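Local atomic coordinates of importin subunit beta-1 (Saccharomyces cerevisiae, PDB entry 5OWU), a protein that carries proteins into the nucleus as the beta subunit of importin, pairing with importin alpha, which recognises the classical nuclear localization signal of the cargo. Residues 694-699 with 744-749; 730-735 with 783-788; 756-761 with 777-782; 797-802 with 828-833. One frame throughout, in Å; residues are numbered along the deposited sequence.

Contact 1: 694-699 with 744-749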
loop_
_atom_site.group_PDB
_atom_site.type_symbol
_atom_site.label_atom_id
_atom_site.label_comp_id
_atom_site.label_asym_id
_atom_site.label_seq_id
_atom_site.Cartn_x
_atom_site.Cartn_y
_atom_site.Cartn_z
ATOM N N ALA A 694 -21.847 0.353 7.046
ATOM C CA ALA A 694 -20.667 -0.168 7.719
ATOM C C ALA A 694 -19.428 0.032 6.859
ATOM O O ALA A 694 -19.430 -0.290 5.667
ATOM C CB ALA A 694 -20.841 -1.655 8.029
ATOM N N ARG A 695 -18.368 0.557 7.469
ATOM C CA ARG A 695 -17.091 0.639 6.782
ATOM C C ARG A 695 -16.621 -0.762 6.407
ATOM O O ARG A 695 -17.024 -1.762 7.005
ATOM C CB ARG A 695 -16.046 1.335 7.654
ATOM C CG ARG A 695 -15.723 0.617 8.962
ATOM C CD ARG A 695 -14.338 0.986 9.457
ATOM N NE ARG A 695 -14.093 2.424 9.393
ATOM C CZ ARG A 695 -12.886 2.979 9.336
ATOM N NH1 ARG A 695 -11.795 2.221 9.324
ATOM N NH2 ARG A 695 -12.769 4.297 9.284
ATOM N N ARG A 696 -15.760 -0.831 5.391
ATOM C CA ARG A 696 -15.335 -2.133 4.890
ATOM C C ARG A 696 -14.585 -2.918 5.963
ATOM O O ARG A 696 -14.825 -4.118 6.148
ATOM C CB ARG A 696 -14.482 -1.951 3.631
ATOM C CG ARG A 696 -13.167 -1.211 3.838
ATOM C CD ARG A 696 -12.306 -1.218 2.574
ATOM N NE ARG A 696 -12.960 -0.573 1.432
ATOM C CZ ARG A 696 -13.469 -1.204 0.375
ATOM N NH1 ARG A 696 -13.418 -2.525 0.268
ATOM N NH2 ARG A 696 -14.036 -0.500 -0.596
ATOM N N GLU A 697 -13.710 -2.243 6.718
ATOM C CA GLU A 697 -12.879 -2.928 7.704
ATOM C C GLU A 697 -13.704 -3.660 8.757
ATOM O O GLU A 697 -13.166 -4.528 9.450
ATOM C CB GLU A 697 -11.942 -1.936 8.400
ATOM C CG GLU A 697 -10.872 -1.311 7.500
ATOM C CD GLU A 697 -11.388 -0.147 6.663
ATOM O OE1 GLU A 697 -12.465 0.397 6.983
ATOM O OE2 GLU A 697 -10.715 0.226 5.679
ATOM N N LEU A 698 -14.990 -3.331 8.896
ATOM C CA LEU A 698 -15.820 -4.008 9.887
ATOM C C LEU A 698 -16.080 -5.452 9.491
ATOM O O LEU A 698 -16.059 -6.347 10.345
ATOM C CB LEU A 698 -17.135 -3.253 10.077
ATOM C CG LEU A 698 -17.987 -3.736 11.256
ATOM C CD1 LEU A 698 -17.367 -3.321 12.583
ATOM C CD2 LEU A 698 -19.413 -3.224 11.152
ATOM N N LYS A 699 -16.304 -5.703 8.202
ATOM C CA LYS A 699 -16.661 -7.054 7.772
ATOM C C LYS A 699 -15.634 -8.095 8.210
ATOM O O LYS A 699 -16.024 -9.078 8.864
ATOM C CB LYS A 699 -16.871 -7.065 6.254
ATOM C CG LYS A 699 -17.005 -8.444 5.636
ATOM C CD LYS A 699 -17.829 -8.399 4.349
ATOM C CE LYS A 699 -17.395 -9.474 3.367
ATOM N NZ LYS A 699 -18.434 -9.770 2.333
ATOM N N LEU A 744 -7.579 -5.906 -4.008
ATOM C CA LEU A 744 -7.025 -7.238 -3.783
ATOM C C LEU A 744 -6.566 -7.399 -2.338
ATOM O O LEU A 744 -6.776 -8.455 -1.726
ATOM C CB LEU A 744 -5.882 -7.513 -4.767
ATOM C CG LEU A 744 -4.545 -6.774 -4.638
ATOM C CD1 LEU A 744 -3.598 -7.462 -3.654
ATOM C CD2 LEU A 744 -3.880 -6.662 -6.004
ATOM N N ASP A 745 -5.958 -6.356 -1.764
ATOM C CA ASP A 745 -5.523 -6.441 -0.372
ATOM C C ASP A 745 -6.715 -6.564 0.571
ATOM O O ASP A 745 -6.692 -7.370 1.513
ATOM C CB ASP A 745 -4.678 -5.223 -0.002
ATOM C CG ASP A 745 -3.309 -5.245 -0.650
ATOM O OD1 ASP A 745 -2.836 -6.345 -1.012
ATOM O OD2 ASP A 745 -2.703 -4.161 -0.791
ATOM N N TYR A 746 -7.763 -5.769 0.341
ATOM C CA TYR A 746 -8.963 -5.904 1.156
ATOM C C TYR A 746 -9.520 -7.318 1.068
ATOM O O TYR A 746 -9.881 -7.918 2.088
ATOM C CB TYR A 746 -10.024 -4.890 0.734
ATOM C CG TYR A 746 -11.316 -5.078 1.491
ATOM C CD1 TYR A 746 -11.406 -4.748 2.840
ATOM C CD2 TYR A 746 -12.441 -5.611 0.871
ATOM C CE1 TYR A 746 -12.580 -4.931 3.545
ATOM C CE2 TYR A 746 -13.622 -5.799 1.568
ATOM C CZ TYR A 746 -13.685 -5.458 2.906
ATOM O OH TYR A 746 -14.855 -5.638 3.605
ATOM N N GLN A 747 -9.592 -7.871 -0.145
ATOM C CA GLN A 747 -10.084 -9.236 -0.297
ATOM C C GLN A 747 -9.231 -10.211 0.500
ATOM O O GLN A 747 -9.754 -11.159 1.098
ATOM C CB GLN A 747 -10.108 -9.633 -1.771
ATOM C CG GLN A 747 -10.798 -10.963 -2.033
ATOM C CD GLN A 747 -10.044 -11.833 -3.023
ATOM O OE1 GLN A 747 -8.816 -11.804 -3.085
ATOM N NE2 GLN A 747 -10.783 -12.614 -3.806
ATOM N N ILE A 748 -7.910 -9.995 0.522
ATOM C CA ILE A 748 -7.043 -10.845 1.335
ATOM C C ILE A 748 -7.415 -10.727 2.807
ATOM O O ILE A 748 -7.415 -11.719 3.542
ATOM C CB ILE A 748 -5.562 -10.494 1.099
ATOM C CG1 ILE A 748 -5.139 -10.860 -0.329
ATOM C CG2 ILE A 748 -4.661 -11.197 2.121
ATOM C CD1 ILE A 748 -5.091 -12.350 -0.621
ATOM N N LYS A 749 -7.732 -9.515 3.268
ATOM C CA LYS A 749 -8.144 -9.365 4.659
ATOM C C LYS A 749 -9.418 -10.157 4.936
ATOM O O LYS A 749 -9.520 -10.856 5.954
ATOM C CB LYS A 749 -8.337 -7.887 4.994
ATOM C CG LYS A 749 -7.032 -7.122 5.161
ATOM C CD LYS A 749 -6.400 -7.396 6.520
ATOM C CE LYS A 749 -4.903 -7.105 6.519
ATOM N NZ LYS A 749 -4.134 -8.148 5.779
#

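Contact 2: 730-735 with 783-788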
loop_
_atom_site.group_PDB
_atom_site.type_symbol
_atom_site.label_atom_id
_atom_site.label_comp_id
_atom_site.label_asym_id
_atom_site.label_seq_id
_atom_site.Cartn_x
_atom_site.Cartn_y
_atom_site.Cartn_z
ATOM N N ALA A 730 -20.458 -16.440 1.560
ATOM C CA ALA A 730 -20.627 -15.236 0.763
ATOM C C ALA A 730 -19.321 -14.460 0.715
ATOM O O ALA A 730 -18.928 -13.944 -0.339
ATOM C CB ALA A 730 -21.760 -14.379 1.328
ATOM N N ALA A 731 -18.599 -14.429 1.840
ATOM C CA ALA A 731 -17.368 -13.654 1.897
ATOM C C ALA A 731 -16.262 -14.306 1.077
ATOM O O ALA A 731 -15.493 -13.608 0.405
ATOM C CB ALA A 731 -16.923 -13.483 3.347
ATOM N N GLN A 732 -16.153 -15.635 1.111
ATOM C CA GLN A 732 -15.022 -16.257 0.431
ATOM C C GLN A 732 -15.200 -16.268 -1.081
ATOM O O GLN A 732 -14.205 -16.365 -1.807
ATOM C CB GLN A 732 -14.793 -17.678 0.952
ATOM C CG GLN A 732 -15.753 -18.735 0.434
ATOM C CD GLN A 732 -15.597 -20.042 1.179
ATOM O OE1 GLN A 732 -15.362 -20.050 2.386
ATOM N NE2 GLN A 732 -15.712 -21.157 0.463
ATOM N N ASN A 733 -16.434 -16.148 -1.565
ATOM C CA ASN A 733 -16.730 -16.119 -2.990
ATOM C C ASN A 733 -16.865 -14.705 -3.531
ATOM O O ASN A 733 -17.260 -14.530 -4.687
ATOM C CB ASN A 733 -18.010 -16.905 -3.274
ATOM C CG ASN A 733 -17.807 -18.395 -3.155
ATOM O OD1 ASN A 733 -16.708 -18.903 -3.385
ATOM N ND2 ASN A 733 -18.860 -19.106 -2.795
ATOM N N THR A 734 -16.562 -13.695 -2.723
ATOM C CA THR A 734 -16.577 -12.317 -3.194
ATOM C C THR A 734 -15.266 -12.025 -3.915
ATOM O O THR A 734 -14.189 -12.076 -3.308
ATOM C CB THR A 734 -16.781 -11.351 -2.028
ATOM O OG1 THR A 734 -18.062 -11.586 -1.425
ATOM C CG2 THR A 734 -16.706 -9.900 -2.508
ATOM N N LYS A 735 -15.354 -11.739 -5.210
ATOM C CA LYS A 735 -14.176 -11.368 -5.972
ATOM C C LYS A 735 -13.686 -9.991 -5.535
ATOM O O LYS A 735 -14.425 -9.224 -4.914
ATOM C CB LYS A 735 -14.485 -11.353 -7.467
ATOM C CG LYS A 735 -15.102 -12.637 -7.999
ATOM C CD LYS A 735 -14.174 -13.829 -7.812
ATOM C CE LYS A 735 -14.785 -15.103 -8.375
ATOM N NZ LYS A 735 -16.079 -15.447 -7.716
ATOM N N ILE A 783 -9.959 -23.471 1.616
ATOM C CA ILE A 783 -8.563 -23.874 1.757
ATOM C C ILE A 783 -7.886 -23.896 0.393
ATOM O O ILE A 783 -6.736 -23.463 0.246
ATOM C CB ILE A 783 -8.470 -25.233 2.478
ATOM C CG1 ILE A 783 -9.054 -25.111 3.895
ATOM C CG2 ILE A 783 -7.020 -25.703 2.535
ATOM C CD1 ILE A 783 -9.037 -26.395 4.719
ATOM N N ALA A 784 -8.595 -24.375 -0.631
ATOM C CA ALA A 784 -8.061 -24.327 -1.985
ATOM C C ALA A 784 -7.728 -22.896 -2.382
ATOM O O ALA A 784 -6.677 -22.636 -2.983
ATOM C CB ALA A 784 -9.060 -24.943 -2.968
ATOM N N GLN A 785 -8.607 -21.947 -2.043
ATOM C CA GLN A 785 -8.265 -20.549 -2.289
ATOM C C GLN A 785 -6.953 -20.181 -1.610
ATOM O O GLN A 785 -6.133 -19.453 -2.185
ATOM C CB GLN A 785 -9.381 -19.621 -1.815
ATOM C CG GLN A 785 -10.704 -19.836 -2.509
ATOM C CD GLN A 785 -11.697 -18.757 -2.165
ATOM O OE1 GLN A 785 -11.395 -17.570 -2.265
ATOM N NE2 GLN A 785 -12.885 -19.162 -1.743
ATOM N N VAL A 786 -6.730 -20.674 -0.388
ATOM C CA VAL A 786 -5.470 -20.386 0.297
ATOM C C VAL A 786 -4.301 -20.946 -0.502
ATOM O O VAL A 786 -3.285 -20.274 -0.711
ATOM C CB VAL A 786 -5.488 -20.948 1.732
ATOM C CG1 VAL A 786 -4.083 -20.887 2.369
ATOM C CG2 VAL A 786 -6.477 -20.184 2.588
ATOM N N ALA A 787 -4.429 -22.192 -0.958
ATOM C CA ALA A 787 -3.336 -22.850 -1.660
ATOM C C ALA A 787 -3.050 -22.218 -3.015
ATOM O O ALA A 787 -1.951 -22.407 -3.545
ATOM C CB ALA A 787 -3.649 -24.338 -1.838
ATOM N N GLU A 788 -4.001 -21.473 -3.583
ATOM C CA GLU A 788 -3.803 -20.881 -4.905
ATOM C C GLU A 788 -3.142 -19.505 -4.864
ATOM O O GLU A 788 -2.337 -19.189 -5.745
ATOM C CB GLU A 788 -5.141 -20.764 -5.637
ATOM C CG GLU A 788 -5.517 -21.998 -6.432
ATOM C CD GLU A 788 -6.933 -21.929 -6.970
ATOM O OE1 GLU A 788 -7.106 -21.538 -8.145
ATOM O OE2 GLU A 788 -7.876 -22.253 -6.216
#

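Contact 3: 756-761 with 777-782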
loop_
_atom_site.group_PDB
_atom_site.type_symbol
_atom_site.label_atom_id
_atom_site.label_comp_id
_atom_site.label_asym_id
_atom_site.label_seq_id
_atom_site.Cartn_x
_atom_site.Cartn_y
_atom_site.Cartn_z
ATOM N N ASP A 756 -9.921 -17.313 10.108
ATOM C CA ASP A 756 -10.141 -17.225 11.554
ATOM C C ASP A 756 -11.462 -17.886 11.942
ATOM O O ASP A 756 -11.530 -18.683 12.891
ATOM C CB ASP A 756 -10.158 -15.761 12.014
ATOM C CG ASP A 756 -8.786 -15.114 12.018
ATOM O OD1 ASP A 756 -7.776 -15.841 12.032
ATOM O OD2 ASP A 756 -8.731 -13.867 12.032
ATOM N N ALA A 757 -12.532 -17.531 11.231
ATOM C CA ALA A 757 -13.855 -18.055 11.558
ATOM C C ALA A 757 -13.860 -19.576 11.533
ATOM O O ALA A 757 -14.349 -20.223 12.470
ATOM C CB ALA A 757 -14.894 -17.494 10.590
ATOM N N TYR A 758 -13.310 -20.169 10.465
ATOM C CA TYR A 758 -13.345 -21.621 10.331
ATOM C C TYR A 758 -12.482 -22.296 11.388
ATOM O O TYR A 758 -12.833 -23.375 11.885
ATOM C CB TYR A 758 -12.892 -22.043 8.927
ATOM C CG TYR A 758 -13.871 -21.725 7.808
ATOM C CD1 TYR A 758 -15.228 -21.547 8.061
ATOM C CD2 TYR A 758 -13.433 -21.605 6.493
ATOM C CE1 TYR A 758 -16.113 -21.258 7.044
ATOM C CE2 TYR A 758 -14.313 -21.314 5.468
ATOM C CZ TYR A 758 -15.652 -21.141 5.750
ATOM O OH TYR A 758 -16.535 -20.851 4.738
ATOM N N VAL A 759 -11.337 -21.697 11.729
ATOM C CA VAL A 759 -10.500 -22.269 12.782
ATOM C C VAL A 759 -11.273 -22.314 14.093
ATOM O O VAL A 759 -11.319 -23.344 14.781
ATOM C CB VAL A 759 -9.197 -21.463 12.925
ATOM C CG1 VAL A 759 -8.436 -21.837 14.203
ATOM C CG2 VAL A 759 -8.319 -21.691 11.727
ATOM N N GLY A 760 -11.894 -21.192 14.456
ATOM C CA GLY A 760 -12.634 -21.147 15.702
ATOM C C GLY A 760 -13.812 -22.105 15.712
ATOM O O GLY A 760 -14.108 -22.731 16.731
ATOM N N ILE A 761 -14.496 -22.234 14.573
ATOM C CA ILE A 761 -15.672 -23.099 14.497
ATOM C C ILE A 761 -15.262 -24.559 14.617
ATOM O O ILE A 761 -15.867 -25.335 15.362
ATOM C CB ILE A 761 -16.441 -22.827 13.191
ATOM C CG1 ILE A 761 -17.219 -21.520 13.325
ATOM C CG2 ILE A 761 -17.386 -23.967 12.846
ATOM C CD1 ILE A 761 -17.781 -20.991 12.012
ATOM N N GLY A 777 -17.058 -29.491 2.628
ATOM C CA GLY A 777 -16.693 -29.123 1.269
ATOM C C GLY A 777 -16.495 -27.628 1.107
ATOM O O GLY A 777 -15.568 -27.185 0.430
ATOM N N THR A 778 -17.376 -26.832 1.718
ATOM C CA THR A 778 -17.220 -25.378 1.703
ATOM C C THR A 778 -15.871 -24.961 2.283
ATOM O O THR A 778 -15.150 -24.124 1.712
ATOM C CB THR A 778 -18.372 -24.746 2.491
ATOM O OG1 THR A 778 -19.584 -24.858 1.739
ATOM C CG2 THR A 778 -18.114 -23.283 2.795
ATOM N N ILE A 779 -15.515 -25.534 3.435
ATOM C CA ILE A 779 -14.247 -25.182 4.063
ATOM C C ILE A 779 -13.093 -25.565 3.152
ATOM O O ILE A 779 -12.120 -24.815 3.004
ATOM C CB ILE A 779 -14.142 -25.852 5.444
ATOM C CG1 ILE A 779 -15.236 -25.292 6.369
ATOM C CG2 ILE A 779 -12.756 -25.627 6.061
ATOM C CD1 ILE A 779 -15.408 -26.053 7.642
ATOM N N PHE A 780 -13.199 -26.723 2.494
ATOM C CA PHE A 780 -12.130 -27.150 1.601
ATOM C C PHE A 780 -12.019 -26.242 0.385
ATOM O O PHE A 780 -10.907 -26.002 -0.097
ATOM C CB PHE A 780 -12.340 -28.606 1.190
ATOM C CG PHE A 780 -11.544 -29.568 2.010
ATOM C CD1 PHE A 780 -10.265 -29.918 1.624
ATOM C CD2 PHE A 780 -12.058 -30.099 3.184
ATOM C CE1 PHE A 780 -9.517 -30.797 2.380
ATOM C CE2 PHE A 780 -11.317 -30.976 3.943
ATOM C CZ PHE A 780 -10.040 -31.322 3.541
ATOM N N GLN A 781 -13.141 -25.709 -0.111
ATOM C CA GLN A 781 -13.067 -24.707 -1.171
ATOM C C GLN A 781 -12.269 -23.497 -0.707
ATOM O O GLN A 781 -11.394 -22.991 -1.430
ATOM C CB GLN A 781 -14.472 -24.281 -1.603
ATOM C CG GLN A 781 -15.295 -25.379 -2.264
ATOM C CD GLN A 781 -16.751 -24.975 -2.463
ATOM O OE1 GLN A 781 -17.084 -23.786 -2.468
ATOM N NE2 GLN A 781 -17.626 -25.966 -2.613
ATOM N N PHE A 782 -12.548 -23.018 0.510
ATOM C CA PHE A 782 -11.744 -21.913 1.027
ATOM C C PHE A 782 -10.265 -22.288 1.079
ATOM O O PHE A 782 -9.395 -21.515 0.656
ATOM C CB PHE A 782 -12.222 -21.488 2.411
ATOM C CG PHE A 782 -11.339 -20.459 3.036
ATOM C CD1 PHE A 782 -11.443 -19.126 2.670
ATOM C CD2 PHE A 782 -10.371 -20.828 3.953
ATOM C CE1 PHE A 782 -10.613 -18.178 3.226
ATOM C CE2 PHE A 782 -9.540 -19.883 4.515
ATOM C CZ PHE A 782 -9.660 -18.556 4.150
#

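Contact 4: 797-802 with 828-833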
loop_
_atom_site.group_PDB
_atom_site.type_symbol
_atom_site.label_atom_id
_atom_site.label_comp_id
_atom_site.label_asym_id
_atom_site.label_seq_id
_atom_site.Cartn_x
_atom_site.Cartn_y
_atom_site.Cartn_z
ATOM N N ALA A 797 1.634 -17.924 9.113
ATOM C CA ALA A 797 0.499 -18.169 10.004
ATOM C C ALA A 797 -0.728 -18.631 9.227
ATOM O O ALA A 797 -1.479 -19.498 9.697
ATOM C CB ALA A 797 0.167 -16.908 10.807
ATOM N N THR A 798 -0.952 -18.056 8.042
ATOM C CA THR A 798 -2.081 -18.465 7.212
ATOM C C THR A 798 -1.956 -19.929 6.809
ATOM O O THR A 798 -2.908 -20.709 6.946
ATOM C CB THR A 798 -2.171 -17.569 5.976
ATOM O OG1 THR A 798 -2.307 -16.200 6.387
ATOM C CG2 THR A 798 -3.363 -17.959 5.090
ATOM N N SER A 799 -0.783 -20.326 6.315
ATOM C CA SER A 799 -0.598 -21.716 5.913
ATOM C C SER A 799 -0.666 -22.653 7.109
ATOM O O SER A 799 -1.199 -23.765 7.003
ATOM C CB SER A 799 0.731 -21.884 5.173
ATOM O OG SER A 799 0.539 -21.706 3.782
ATOM N N ARG A 800 -0.128 -22.231 8.256
ATOM C CA ARG A 800 -0.221 -23.067 9.448
ATOM C C ARG A 800 -1.675 -23.308 9.825
ATOM O O ARG A 800 -2.071 -24.444 10.124
ATOM C CB ARG A 800 0.528 -22.430 10.620
ATOM C CG ARG A 800 0.496 -23.295 11.878
ATOM C CD ARG A 800 1.482 -22.835 12.939
ATOM N NE ARG A 800 1.216 -21.475 13.409
ATOM C CZ ARG A 800 2.018 -20.426 13.232
ATOM N NH1 ARG A 800 3.174 -20.547 12.592
ATOM N NH2 ARG A 800 1.662 -19.240 13.709
ATOM N N ALA A 801 -2.493 -22.256 9.797
ATOM C CA ALA A 801 -3.897 -22.434 10.150
ATOM C C ALA A 801 -4.628 -23.299 9.124
ATOM O O ALA A 801 -5.419 -24.171 9.495
ATOM C CB ALA A 801 -4.572 -21.074 10.297
ATOM N N ALA A 802 -4.371 -23.086 7.830
ATOM C CA ALA A 802 -5.105 -23.823 6.799
ATOM C C ALA A 802 -4.751 -25.309 6.804
ATOM O O ALA A 802 -5.638 -26.180 6.771
ATOM C CB ALA A 802 -4.823 -23.210 5.428
ATOM N N ILE A 828 -2.645 -32.767 -1.354
ATOM C CA ILE A 828 -1.356 -33.409 -1.101
ATOM C C ILE A 828 -0.215 -32.434 -1.374
ATOM O O ILE A 828 0.683 -32.238 -0.541
ATOM C CB ILE A 828 -1.228 -34.684 -1.955
ATOM C CG1 ILE A 828 -2.266 -35.728 -1.513
ATOM C CG2 ILE A 828 0.188 -35.258 -1.879
ATOM C CD1 ILE A 828 -2.693 -36.695 -2.614
ATOM N N ASP A 829 -0.237 -31.805 -2.552
ATOM C CA ASP A 829 0.819 -30.867 -2.922
ATOM C C ASP A 829 0.914 -29.717 -1.928
ATOM O O ASP A 829 2.017 -29.284 -1.579
ATOM C CB ASP A 829 0.570 -30.335 -4.333
ATOM C CG ASP A 829 0.666 -31.420 -5.392
ATOM O OD1 ASP A 829 1.204 -32.506 -5.088
ATOM O OD2 ASP A 829 0.211 -31.182 -6.532
ATOM N N TYR A 830 -0.228 -29.201 -1.466
ATOM C CA TYR A 830 -0.204 -28.097 -0.510
ATOM C C TYR A 830 0.404 -28.533 0.817
ATOM O O TYR A 830 1.245 -27.825 1.389
ATOM C CB TYR A 830 -1.618 -27.556 -0.300
ATOM C CG TYR A 830 -1.679 -26.399 0.669
ATOM C CD1 TYR A 830 -0.916 -25.260 0.463
ATOM C CD2 TYR A 830 -2.507 -26.441 1.785
ATOM C CE1 TYR A 830 -0.965 -24.201 1.337
ATOM C CE2 TYR A 830 -2.564 -25.384 2.667
ATOM C CZ TYR A 830 -1.793 -24.266 2.436
ATOM O OH TYR A 830 -1.841 -23.207 3.304
ATOM N N ILE A 831 -0.009 -29.696 1.321
ATOM C CA ILE A 831 0.591 -30.238 2.535
ATOM C C ILE A 831 2.101 -30.336 2.375
ATOM O O ILE A 831 2.859 -29.992 3.288
ATOM C CB ILE A 831 -0.032 -31.606 2.873
ATOM C CG1 ILE A 831 -1.513 -31.431 3.234
ATOM C CG2 ILE A 831 0.727 -32.278 4.018
ATOM C CD1 ILE A 831 -2.273 -32.733 3.436
ATOM N N LYS A 832 2.561 -30.794 1.211
ATOM C CA LYS A 832 3.994 -31.007 1.022
ATOM C C LYS A 832 4.752 -29.687 0.917
ATOM O O LYS A 832 5.840 -29.547 1.487
ATOM C CB LYS A 832 4.220 -31.881 -0.210
ATOM C CG LYS A 832 3.958 -33.358 0.075
ATOM C CD LYS A 832 3.191 -34.071 -1.033
ATOM C CE LYS A 832 4.124 -34.729 -2.040
ATOM N NZ LYS A 832 3.392 -35.680 -2.921
ATOM N N ARG A 833 4.195 -28.703 0.204
ATOM C CA ARG A 833 4.828 -27.390 0.144
ATOM C C ARG A 833 4.916 -26.762 1.527
ATOM O O ARG A 833 5.923 -26.131 1.868
ATOM C CB ARG A 833 4.060 -26.463 -0.800
ATOM C CG ARG A 833 3.987 -26.935 -2.242
ATOM C CD ARG A 833 3.754 -25.776 -3.205
ATOM N NE ARG A 833 2.772 -24.812 -2.709
ATOM C CZ ARG A 833 1.463 -24.862 -2.949
ATOM N NH1 ARG A 833 0.942 -25.839 -3.682
ATOM N NH2 ARG A 833 0.665 -23.927 -2.447
#

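Contact 1: 694-699 with 744-749
At the seam between HEAT repeats 16 and 17 of the importin beta solenoid, Y746 from helix 741-764 meets R696, in the bend that leads into helix 698-713. The side chain of R696 lies over one face of the Y746 ring, and the phenol oxygen reaches the R696 backbone. R696 covers that face along much of its length: CB sits 3.5 Å from Y746 CE1, CD makes a CH-pi contact at 4.1 Å from the ring centroid, and the guanidinium ends over the rim near CD2 and CG, with R696 NH1 3.3 Å from Y746 CD2. This is a cation-pi pair, R696 CZ standing 4.6 Å from the centroid of the Y746 ring and close to the ring normal, but it is not a flat stack. The guanidinium is upright on the ring, the two planes 85° apart, and offers its edge. The bend of the arginine chain at chi3 (60°) turns this edge to the ring. A weak, long ion pair to E737 is a second partner for the same guanidinium. With CG anti to the backbone N (chi1 176°), Y746 projects from its helix across to the bend, where its hydroxyl also rests against CB of K699, 3.6 Å away. Cutting Y746 back to an alanine is likely to strip the R696 guanidinium of its aromatic partner and R696 O of one of its two donors. That carbonyl oxygen is gripped twice: K699 N, three residues on, bonds to it from one face of its plane, while Y746 OH donates to R696 O from the opposite face at 3.0 Å.

Contact 2: 730-735 with 783-788
Q785 reaches from helix 776-788 to the C-terminal end of helix 718-732 and gives an amide N-H to the backbone carbonyl of Q732. Its CG is anti to its own carbonyl carbon (chi1 -61°) and the chain runs on extended, which carries the amide the whole way across. Q785 NE2 lies 3.1 Å from Q732 O, with a bent N-H...O angle of 143°. The acceptor is nearly in the amide plane of Q785, yet the nitrogen stands well above the plane of the Q732 carbonyl, so the bond is far from ideal at that end. Q785 OE1 comes just as near to Q732 O, but these are two acceptors and do not bond. Q785 NE2 also touches the aliphatic part of Q732, 3.6 Å from its CB. Q732 itself has CG wedged between the backbone N and the carbonyl carbon (chi1 77°), and its extended chain crosses Q785 at about a right angle, the two amides steeply inclined. The Q732 amide is spent on other partners: Q732 OE1 accepts from Y758 OH, and Q732 NE2 donates to T778 O. A leucine in place of Q785 would probably leave Q732 O, at the end of its helix, without this side-chain donor. Past that end, T734 OG1 turns back to donate to A730 O at 2.7 Å. Around the pair, helix 741-764 contributes V754 against Q732 and L751 against Q785, while next along helix 776-788, V786 packs on helices 796-812 and 825-836.

Contact 3: 756-761 with 777-782
Y758 of helix 741-764 lies against I779, F782 and T778 of helix 776-788, and its aromatic ring carries the whole contact. The aliphatic part comes first: I779 CG1 sits squarely over one face, 3.9 Å from the ring centroid and almost on the normal, in a CH-pi contact. T778 adds its methyl, whose position anti to the backbone N brings T778 CG2 to within 3.5 Å of Y758 OH. The aromatic part is an offset edge-to-face pair. Y758 directs its edge to the face of F782, centroids 5.7 Å apart and planes at 82°, and its CE2 also meets F782 CB at 3.7 Å, close to the plane of the tyrosine ring. The helix segments cross at -139°, antiparallel in sense, with axes 11.5 Å apart, a wide spacing that the large ring bridges. The polar end of the ring, Y758 OH, bonds to OE1 of Q732 on helix 718-732. Chemically, then, the join between HEAT repeats 17 and 18 is apolar here: the ring is held by one face against I779 and by its edge against F782, while its buried hydroxyl is satisfied by a third helix.

Contact 4: 797-802 with 828-833
S799 OG is held by two groups: Y830 OH, which donates to S799 OG across the contact at 2.9 Å, and the backbone carbonyl of Y793, to which the serine is hydrogen-bonded in turn. The serine thus passes a short polar chain from helix 825-836 through helix 796-812 to the turn of helix 790-793. Its chi1 of -91° lies off the usual staggered positions, which may reflect the pull of its two partners. Y830 reaches it with CG anti to the backbone N (chi1 -179°), which sends the ring out from its helix and brings OH to the serine. Y830 OH also comes within 3.3 Å of S799 CA, close to the backbone of helix 796-812. One turn on, A802 turns its methyl to the edge of the same ring, A802 CB lying 3.7 Å from Y830 OH and 4.2 Å from Y830 CE2, near the ring plane. Small residues at both positions let the phenol end come down close to helix 796-812. All three touching residues are buried, and the bond gives the tyrosine's polar end a partner there. Helix 776-788 closes in from the side, with V786 against both Y830 and A802 and A787 against the tyrosine. R833, one turn along from Y830, makes a cation-pi contact with Y793. Packing of this kind, helix on helix with a tyrosine crossing from one repeat to the next, joins HEAT repeats 18 and 19 near the C-terminal end of the superhelical solenoid.

Overall arrangement
The four contacts step along the C-terminal HEAT repeats: contact 1 joins repeats 16 and 17, contacts 2 and 3 both join 17 and 18, and contact 4 joins 18 and 19. Contact 1 is at the surface and relies on a charged group over a ring; contact 2 is partly buried and amide-based; contacts 3 and 4 are buried, the former almost wholly apolar, the latter built on a hydroxyl pair. Helix 741-764 serves contacts 1 and 3, helix 776-788 contacts 2 and 3. Contacts 2 and 3, with centres about 10 Å apart, are coupled through Q732, and V786 of contact 2 packs on contact 4.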